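Local atomic coordinates of epsin-2 (Saccharomyces cerevisiae, PDB entry 6ENR), a protein that binds membranes rich in phosphatidylinositol 4,5-bisphosphate and phosphatidylinositol 3,5-bisphosphate and is required for endocytosis and for localizing actin. Residues 21-26 and 52-57; 40-45 and 77-82. All blocks are in the same frame, centred on the assembly; numbering follows the deposited sequence.

Contact 1. Residues 21-26 and 52-57; sequences VLVRDA and FFEIMD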
ATOM      1  N   VAL A  21      14.664   5.599  -2.102  1.00 24.40           N
ATOM      2  CA  VAL A  21      15.258   4.324  -1.656  1.00 27.79           C
ATOM      3  C   VAL A  21      14.398   3.609  -0.597  1.00 23.54           C
ATOM      4  O   VAL A  21      14.281   2.376  -0.565  1.00 25.66           O
ATOM      5  CB  VAL A  21      16.678   4.549  -1.042  1.00 30.51           C
ATOM      6  CG1 VAL A  21      17.211   3.273  -0.437  1.00 32.40           C
ATOM      7  CG2 VAL A  21      17.650   5.090  -2.065  1.00 32.75           C
ATOM      8  N   LEU A  22      13.826   4.373   0.307  1.00 21.35           N
ATOM      9  CA  LEU A  22      12.993   3.810   1.326  1.00 20.50           C
ATOM     10  C   LEU A  22      11.735   3.131   0.743  1.00 17.07           C
ATOM     11  O   LEU A  22      11.348   2.020   1.235  1.00 17.75           O
ATOM     12  CB  LEU A  22      12.515   4.883   2.267  1.00 23.10           C
ATOM     13  CG  LEU A  22      11.654   4.546   3.432  1.00 26.02           C
ATOM     14  CD1 LEU A  22      12.268   3.515   4.354  1.00 33.39           C
ATOM     15  CD2 LEU A  22      11.394   5.859   4.218  1.00 28.37           C
ATOM     16  N   VAL A  23      11.069   3.848  -0.168  1.00 15.77           N
ATOM     17  CA  VAL A  23       9.790   3.353  -0.775  1.00 18.79           C
ATOM     18  C   VAL A  23      10.091   2.185  -1.734  1.00 17.58           C
ATOM     19  O   VAL A  23       9.336   1.208  -1.763  1.00 16.28           O
ATOM     20  CB  VAL A  23       8.846   4.426  -1.393  1.00 18.45           C
ATOM     21  CG1 VAL A  23       9.335   4.986  -2.711  1.00 19.79           C
ATOM     22  CG2 VAL A  23       7.447   3.864  -1.666  1.00 20.59           C
ATOM     23  N   ARG A  24      11.237   2.264  -2.444  1.00 20.14           N
ATOM     24  CA  ARG A  24      11.690   1.159  -3.315  1.00 22.11           C
ATOM     25  C   ARG A  24      12.014  -0.082  -2.478  1.00 20.86           C
ATOM     26  O   ARG A  24      11.536  -1.213  -2.744  1.00 17.09           O
ATOM     27  CB  ARG A  24      12.894   1.672  -4.187  1.00 25.84           C
ATOM     28  CG  ARG A  24      13.486   0.706  -5.231  1.00 34.09           C
ATOM     29  CD  ARG A  24      14.870   1.189  -5.733  1.00 37.00           C
ATOM     30  NE  ARG A  24      15.917   1.066  -4.682  1.00 43.23           N
ATOM     31  CZ  ARG A  24      17.196   1.452  -4.798  1.00 41.70           C
ATOM     32  NH1 ARG A  24      17.642   2.001  -5.929  1.00 43.58           N
ATOM     33  NH2 ARG A  24      18.040   1.287  -3.783  1.00 35.36           N
ATOM     34  N   ASP A  25      12.731   0.088  -1.362  1.00 20.55           N
ATOM     35  CA  ASP A  25      13.063  -1.073  -0.541  1.00 23.27           C
ATOM     36  C   ASP A  25      11.869  -1.702   0.145  1.00 20.15           C
ATOM     37  O   ASP A  25      11.748  -2.969   0.234  1.00 18.55           O
ATOM     38  CB  ASP A  25      14.149  -0.676   0.470  1.00 29.65           C
ATOM     39  CG  ASP A  25      15.478  -0.381  -0.193  1.00 36.55           C
ATOM     40  OD1 ASP A  25      15.633  -0.564  -1.418  1.00 38.03           O
ATOM     41  OD2 ASP A  25      16.398   0.093   0.532  1.00 42.87           O
ATOM     42  N   ALA A  26      10.951  -0.855   0.572  1.00 17.02           N
ATOM     43  CA  ALA A  26       9.738  -1.276   1.251  1.00 17.83           C
ATOM     44  C   ALA A  26       8.830  -2.166   0.379  1.00 17.24           C
ATOM     45  O   ALA A  26       8.028  -2.877   0.919  1.00 18.24           O
ATOM     46  CB  ALA A  26       8.942  -0.068   1.698  1.00 19.21           C
ATOM     47  N   PHE A  52       5.634  12.872  -0.193  1.00 14.46           N
ATOM     48  CA  PHE A  52       4.322  12.278  -0.594  1.00 15.05           C
ATOM     49  C   PHE A  52       4.300  11.967  -2.069  1.00 16.30           C
ATOM     50  O   PHE A  52       3.926  10.859  -2.514  1.00 16.75           O
ATOM     51  CB  PHE A  52       3.188  13.199  -0.210  1.00 15.66           C
ATOM     52  CG  PHE A  52       1.815  12.699  -0.654  1.00 17.53           C
ATOM     53  CD1 PHE A  52       1.041  11.877   0.173  1.00 18.90           C
ATOM     54  CD2 PHE A  52       1.244  13.088  -1.862  1.00 21.65           C
ATOM     55  CE1 PHE A  52      -0.209  11.392  -0.219  1.00 18.51           C
ATOM     56  CE2 PHE A  52      -0.031  12.611  -2.239  1.00 19.09           C
ATOM     57  CZ  PHE A  52      -0.740  11.755  -1.425  1.00 19.77           C
ATOM     58  N   PHE A  53       4.697  12.932  -2.890  1.00 18.39           N
ATOM     59  CA  PHE A  53       4.749  12.704  -4.323  1.00 18.81           C
ATOM     60  C   PHE A  53       5.587  11.484  -4.687  1.00 17.06           C
ATOM     61  O   PHE A  53       5.228  10.634  -5.564  1.00 18.48           O
ATOM     62  CB  PHE A  53       5.324  13.932  -5.060  1.00 20.22           C
ATOM     63  CG  PHE A  53       5.586  13.673  -6.534  1.00 21.15           C
ATOM     64  CD1 PHE A  53       4.560  13.769  -7.447  1.00 23.18           C
ATOM     65  CD2 PHE A  53       6.820  13.171  -6.950  1.00 21.78           C
ATOM     66  CE1 PHE A  53       4.813  13.556  -8.810  1.00 22.23           C
ATOM     67  CE2 PHE A  53       7.066  12.886  -8.302  1.00 21.01           C
ATOM     68  CZ  PHE A  53       6.052  13.061  -9.216  1.00 20.43           C
ATOM     69  N   GLU A  54       6.739  11.398  -4.071  1.00 16.89           N
ATOM     70  CA  GLU A  54       7.624  10.298  -4.344  1.00 20.90           C
ATOM     71  C   GLU A  54       7.083   8.946  -3.896  1.00 18.41           C
ATOM     72  O   GLU A  54       7.135   7.946  -4.657  1.00 21.11           O
ATOM     73  CB  GLU A  54       9.054  10.500  -3.787  1.00 23.81           C
ATOM     74  CG  GLU A  54       9.911   9.295  -4.175  1.00 31.26           C
ATOM     75  CD  GLU A  54       9.888   9.029  -5.693  1.00 42.66           C
ATOM     76  OE1 GLU A  54      10.073  10.063  -6.401  1.00 39.62           O
ATOM     77  OE2 GLU A  54       9.627   7.838  -6.164  1.00 42.05           O
ATOM     78  N   ILE A  55       6.527   8.934  -2.705  1.00 16.88           N
ATOM     79  CA  ILE A  55       6.021   7.709  -2.145  1.00 15.45           C
ATOM     80  C   ILE A  55       4.886   7.164  -3.018  1.00 14.63           C
ATOM     81  O   ILE A  55       4.912   5.979  -3.413  1.00 15.33           O
ATOM     82  CB  ILE A  55       5.539   7.923  -0.696  1.00 14.26           C
ATOM     83  CG1 ILE A  55       6.770   8.210   0.203  1.00 15.22           C
ATOM     84  CG2 ILE A  55       4.863   6.676  -0.188  1.00 14.86           C
ATOM     85  CD1 ILE A  55       6.412   8.780   1.526  1.00 15.11           C
ATOM     86  N   MET A  56       3.915   8.019  -3.291  1.00 17.15           N
ATOM     87  CA  MET A  56       2.691   7.639  -4.047  0.78 15.29           C
ATOM     88  C   MET A  56       3.013   7.337  -5.482  1.00 18.78           C
ATOM     89  O   MET A  56       2.385   6.475  -6.085  1.00 17.40           O
ATOM     90  CB  MET A  56       1.622   8.719  -3.875  0.78 15.64           C
ATOM     91  CG  MET A  56       1.151   9.066  -2.456  0.78 14.29           C
ATOM     92  SD  MET A  56       0.964   7.653  -1.270  0.78 16.26           S
ATOM     93  CE  MET A  56      -0.582   6.982  -1.815  0.78 15.58           C
ATOM     94  N   ASP A  57       4.040   7.994  -6.055  1.00 18.24           N
ATOM     95  CA  ASP A  57       4.487   7.675  -7.416  1.00 20.53           C
ATOM     96  C   ASP A  57       4.924   6.212  -7.513  1.00 21.83           C
ATOM     97  O   ASP A  57       4.531   5.463  -8.475  1.00 19.79           O
ATOM     98  CB  ASP A  57       5.610   8.576  -7.854  1.00 22.42           C
ATOM     99  CG  ASP A  57       5.870   8.527  -9.360  1.00 25.63           C
ATOM    100  OD1 ASP A  57       4.943   8.711 -10.182  1.00 30.36           O
ATOM    101  OD2 ASP A  57       7.006   8.360  -9.691  1.00 28.45           O
TER

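Contact 2. Residues 40-45 and 77-82; sequences DDLAQR and LTVLDY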
ATOM      1  N   ASP A  40       6.531   3.217   9.516  1.00 17.39           N
ATOM      2  CA  ASP A  40       6.406   4.469  10.269  1.00 19.74           C
ATOM      3  C   ASP A  40       7.239   5.649   9.722  1.00 17.68           C
ATOM      4  O   ASP A  40       6.745   6.770   9.726  1.00 16.91           O
ATOM      5  CB  ASP A  40       6.615   4.275  11.758  1.00 21.49           C
ATOM      6  CG  ASP A  40       5.787   5.311  12.533  1.00 25.33           C
ATOM      7  OD1 ASP A  40       4.471   5.274  12.513  1.00 27.99           O
ATOM      8  OD2 ASP A  40       6.426   6.210  13.012  1.00 24.61           O
ATOM      9  N   ASP A  41       8.388   5.388   9.083  1.00 16.96           N
ATOM     10  CA  ASP A  41       9.149   6.464   8.490  1.00 19.64           C
ATOM     11  C   ASP A  41       8.384   6.993   7.251  1.00 17.39           C
ATOM     12  O   ASP A  41       8.185   8.184   7.084  1.00 21.30           O
ATOM     13  CB  ASP A  41      10.508   5.886   8.140  1.00 21.04           C
ATOM     14  CG  ASP A  41      11.561   6.932   7.844  1.00 27.51           C
ATOM     15  OD1 ASP A  41      11.380   8.173   7.992  1.00 28.72           O
ATOM     16  OD2 ASP A  41      12.640   6.464   7.471  1.00 25.60           O
ATOM     17  N   LEU A  42       7.902   6.096   6.411  1.00 15.15           N
ATOM     18  CA  LEU A  42       6.991   6.463   5.302  1.00 16.71           C
ATOM     19  C   LEU A  42       5.856   7.298   5.754  1.00 16.41           C
ATOM     20  O   LEU A  42       5.591   8.366   5.184  1.00 13.45           O
ATOM     21  CB  LEU A  42       6.503   5.279   4.509  1.00 16.86           C
ATOM     22  CG  LEU A  42       7.672   4.610   3.731  1.00 18.18           C
ATOM     23  CD1 LEU A  42       7.248   3.217   3.382  1.00 19.27           C
ATOM     24  CD2 LEU A  42       8.027   5.327   2.426  1.00 20.32           C
ATOM     25  N   ALA A  43       5.212   6.857   6.820  1.00 16.10           N
ATOM     26  CA  ALA A  43       4.096   7.578   7.316  1.00 15.46           C
ATOM     27  C   ALA A  43       4.467   8.944   7.731  1.00 14.97           C
ATOM     28  O   ALA A  43       3.800   9.918   7.315  1.00 14.74           O
ATOM     29  CB  ALA A  43       3.404   6.819   8.462  1.00 16.78           C
ATOM     30  N   GLN A  44       5.584   9.083   8.453  1.00 15.07           N
ATOM     31  CA  GLN A  44       6.022  10.415   8.814  1.00 17.00           C
ATOM     32  C   GLN A  44       6.338  11.332   7.634  1.00 16.43           C
ATOM     33  O   GLN A  44       6.002  12.538   7.600  1.00 14.49           O
ATOM     34  CB  GLN A  44       7.219  10.361   9.700  1.00 21.52           C
ATOM     35  CG  GLN A  44       6.937   9.821  11.098  1.00 26.64           C
ATOM     36  CD  GLN A  44       5.544  10.076  11.705  1.00 31.43           C
ATOM     37  OE1 GLN A  44       5.077  11.243  11.896  1.00 36.63           O
ATOM     38  NE2 GLN A  44       4.879   8.964  12.077  1.00 38.72           N
ATOM     39  N   ARG A  45       6.978  10.749   6.668  1.00 15.61           N
ATOM     40  CA  ARG A  45       7.373  11.496   5.472  1.00 16.32           C
ATOM     41  C   ARG A  45       6.212  11.906   4.600  1.00 17.04           C
ATOM     42  O   ARG A  45       6.288  12.908   3.840  1.00 13.91           O
ATOM     43  CB  ARG A  45       8.373  10.684   4.693  1.00 17.50           C
ATOM     44  CG  ARG A  45       9.672  10.469   5.442  1.00 19.44           C
ATOM     45  CD  ARG A  45      10.675   9.843   4.539  1.00 20.41           C
ATOM     46  NE  ARG A  45      11.776   9.165   5.193  1.00 20.99           N
ATOM     47  CZ  ARG A  45      13.010   9.015   4.661  1.00 23.78           C
ATOM     48  NH1 ARG A  45      13.329   9.501   3.467  1.00 19.80           N
ATOM     49  NH2 ARG A  45      13.926   8.326   5.353  1.00 25.10           N
ATOM     50  N   LEU A  77       0.404  -2.754  -1.181  1.00 16.71           N
ATOM     51  CA  LEU A  77      -0.828  -2.788  -0.422  1.00 17.42           C
ATOM     52  C   LEU A  77      -0.603  -2.683   1.057  1.00 17.05           C
ATOM     53  O   LEU A  77      -1.400  -1.990   1.731  1.00 15.36           O
ATOM     54  CB  LEU A  77      -1.695  -4.018  -0.698  1.00 20.20           C
ATOM     55  CG  LEU A  77      -2.591  -3.980  -1.928  1.00 20.78           C
ATOM     56  CD1 LEU A  77      -3.284  -5.300  -2.058  1.00 20.91           C
ATOM     57  CD2 LEU A  77      -3.615  -2.878  -1.808  1.00 21.46           C
ATOM     58  N   THR A  78       0.416  -3.378   1.583  1.00 17.07           N
ATOM     59  CA  THR A  78       0.723  -3.268   3.026  1.00 16.52           C
ATOM     60  C   THR A  78       1.049  -1.821   3.390  1.00 14.99           C
ATOM     61  O   THR A  78       0.604  -1.291   4.467  1.00 16.07           O
ATOM     62  CB  THR A  78       1.895  -4.187   3.419  1.00 20.00           C
ATOM     63  OG1 THR A  78       1.541  -5.546   3.067  1.00 20.54           O
ATOM     64  CG2 THR A  78       2.164  -4.126   4.959  1.00 20.25           C
ATOM     65  N   VAL A  79       1.899  -1.198   2.550  1.00 13.37           N
ATOM     66  CA  VAL A  79       2.275   0.238   2.739  1.00 13.60           C
ATOM     67  C   VAL A  79       1.053   1.092   2.702  1.00 13.13           C
ATOM     68  O   VAL A  79       0.873   1.971   3.528  1.00 13.06           O
ATOM     69  CB  VAL A  79       3.396   0.708   1.726  1.00 14.64           C
ATOM     70  CG1 VAL A  79       3.602   2.192   1.798  1.00 15.25           C
ATOM     71  CG2 VAL A  79       4.680  -0.028   1.915  1.00 14.28           C
ATOM     72  N   LEU A  80       0.146   0.837   1.737  1.00 13.18           N
ATOM     73  CA  LEU A  80      -0.998   1.693   1.615  1.00 17.21           C
ATOM     74  C   LEU A  80      -1.924   1.573   2.868  1.00 16.76           C
ATOM     75  O   LEU A  80      -2.402   2.568   3.420  1.00 15.60           O
ATOM     76  CB  LEU A  80      -1.681   1.348   0.310  1.00 17.46           C
ATOM     77  CG  LEU A  80      -2.526   2.331  -0.407  1.00 20.68           C
ATOM     78  CD1 LEU A  80      -1.856   3.688  -0.543  1.00 19.32           C
ATOM     79  CD2 LEU A  80      -2.966   1.720  -1.736  1.00 19.41           C
ATOM     80  N   ASP A  81      -2.108   0.332   3.285  1.00 17.17           N
ATOM     81  CA  ASP A  81      -2.906   0.005   4.423  1.00 18.39           C
ATOM     82  C   ASP A  81      -2.388   0.768   5.647  1.00 16.27           C
ATOM     83  O   ASP A  81      -3.196   1.286   6.427  1.00 17.82           O
ATOM     84  CB  ASP A  81      -2.851  -1.526   4.697  1.00 20.12           C
ATOM     85  CG  ASP A  81      -4.076  -2.058   5.439  1.00 22.05           C
ATOM     86  OD1 ASP A  81      -5.174  -1.537   5.223  1.00 22.58           O
ATOM     87  OD2 ASP A  81      -3.966  -3.035   6.212  1.00 27.99           O
ATOM     88  N   TYR A  82      -1.063   0.856   5.817  1.00 14.54           N
ATOM     89  CA  TYR A  82      -0.450   1.568   6.933  1.00 14.12           C
ATOM     90  C   TYR A  82      -0.642   3.083   6.769  1.00 16.03           C
ATOM     91  O   TYR A  82      -1.075   3.755   7.675  1.00 14.81           O
ATOM     92  CB  TYR A  82       1.045   1.220   7.063  1.00 14.91           C
ATOM     93  CG  TYR A  82       1.656   1.678   8.347  1.00 15.75           C
ATOM     94  CD1 TYR A  82       1.640   0.841   9.482  1.00 17.11           C
ATOM     95  CD2 TYR A  82       2.261   2.909   8.455  1.00 14.28           C
ATOM     96  CE1 TYR A  82       2.218   1.253  10.700  1.00 18.01           C
ATOM     97  CE2 TYR A  82       2.775   3.342   9.653  1.00 16.39           C
ATOM     98  CZ  TYR A  82       2.740   2.475  10.776  1.00 16.71           C
ATOM     99  OH  TYR A  82       3.239   2.916  11.922  1.00 17.79           O
TER

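Contact 1. Residues 21-26 and 52-57
Glu54 is the first residue of 52-57 to meet helix 21-26, and it does so mostly through its backbone: its carbonyl O lies 4.2 Å from CG1 of Val23. Its side chain leaves the helix with CG anti to the backbone N (chi1 -178°) and then bends, which brings the carboxylate back toward the other helix, where OE2 stands 4.5 Å from Val23 CG1. This is a loose approach to a methyl group with no polar bond in it. A charged residue suits this partly exposed border, where the bent chain sets the carboxylate alongside the valine methyl.

Ile55 carries the centre of the contact, and its CA is 5.9 Å from that of Val23. This close approach goes with the compact Val23 facing the other helix, while Ile55 leaves its own helix to the side and so lets its backbone come near. The two helices are the segments 19-26 and 49-63 of the ENTH domain, the all-helical, phospholipid-binding module of epsins, and here the first ordered helix, 19-26, is laid against the longer one. The CA–CB bond of Val23 is aimed at the other helix. With CG1 set between its own backbone N and carbonyl carbon (chi1 74°), Val23 CG2 lies 3.7 Å from Ile55 O. Val23 CG2 also meets Ile55 CG2, at 4.1 Å. The side chains cross obliquely, methyl against methyl, and no hydrogen bond joins the segments. Val23 and Ile55 are both buried, as befits apolar residues at this junction. Ile55 also leans on Leu83 of helix 70-86.

The CA–CB bond of Met56 points away from 21-26, and its side chain packs on Leu80 and Leu83 of helix 70-86 and on Trp94 of helix 89-97.

Contact 2. Residues 40-45 and 77-82
Tyr82 reaches Asp40 with its hydroxyl, donating a hydrogen bond from OH to OD1 at 2.7 Å. OD1 accepts with its anti lone pair, and the carboxylate stands almost perpendicular to the ring (89°). Along the same ring edge, near its plane, the Ala43 methyl sits 3.7 Å from Tyr82 CE2; so small a side chain lets the ring come in beside the helix. Deeper in, Leu42 CD1 meets Val79 CG1 at 4.1 Å, the two apolar side chains crossing at about a right angle.

With CG anti to the backbone N (chi1 -168°), the tyrosine spans the gap between the two segment axes, 10.1 Å apart. A phenylalanine in its place would probably leave Asp40 OD1 without this hydrogen bond, the only one between the segments. The carboxylate is further steadied one turn along its own helix, where Gln44 NE2 donates to Asp40 OD2 at 3.3 Å from above the carboxylate plane.

Within the helical ENTH domain, segments 40-45 and 77-82 cross at -56°, a buried apolar pair flanked by a partly exposed Tyr–Asp bond. Leu42 continues onto Leu22 and Val23 of helix 19-26, Val79 onto Leu59 of helix 49-63, and Leu77 onto helix 120-134.

In the fold
Contacts 1 and 2 lie about 9 Å apart, centre to centre, in one ENTH domain, and their segments alternate along the chain: 21-26, 40-45, 52-57, 77-82. Each contact therefore skips a helix that belongs to the other, tying helix 19-26 to 49-63 and helix 36-45 to 70-86. The two pairs interlock directly. Leu22 CD2 packs 3.5 Å from Arg45 NE, while Met56 CE lies 3.8 Å from Leu80 CD1. Four helices thus share one continuous packed region, with contact 2 nearer the centre of the chain and contact 1 farther out, joining the first ordered helix, 19-26, to the body of this membrane-binding domain.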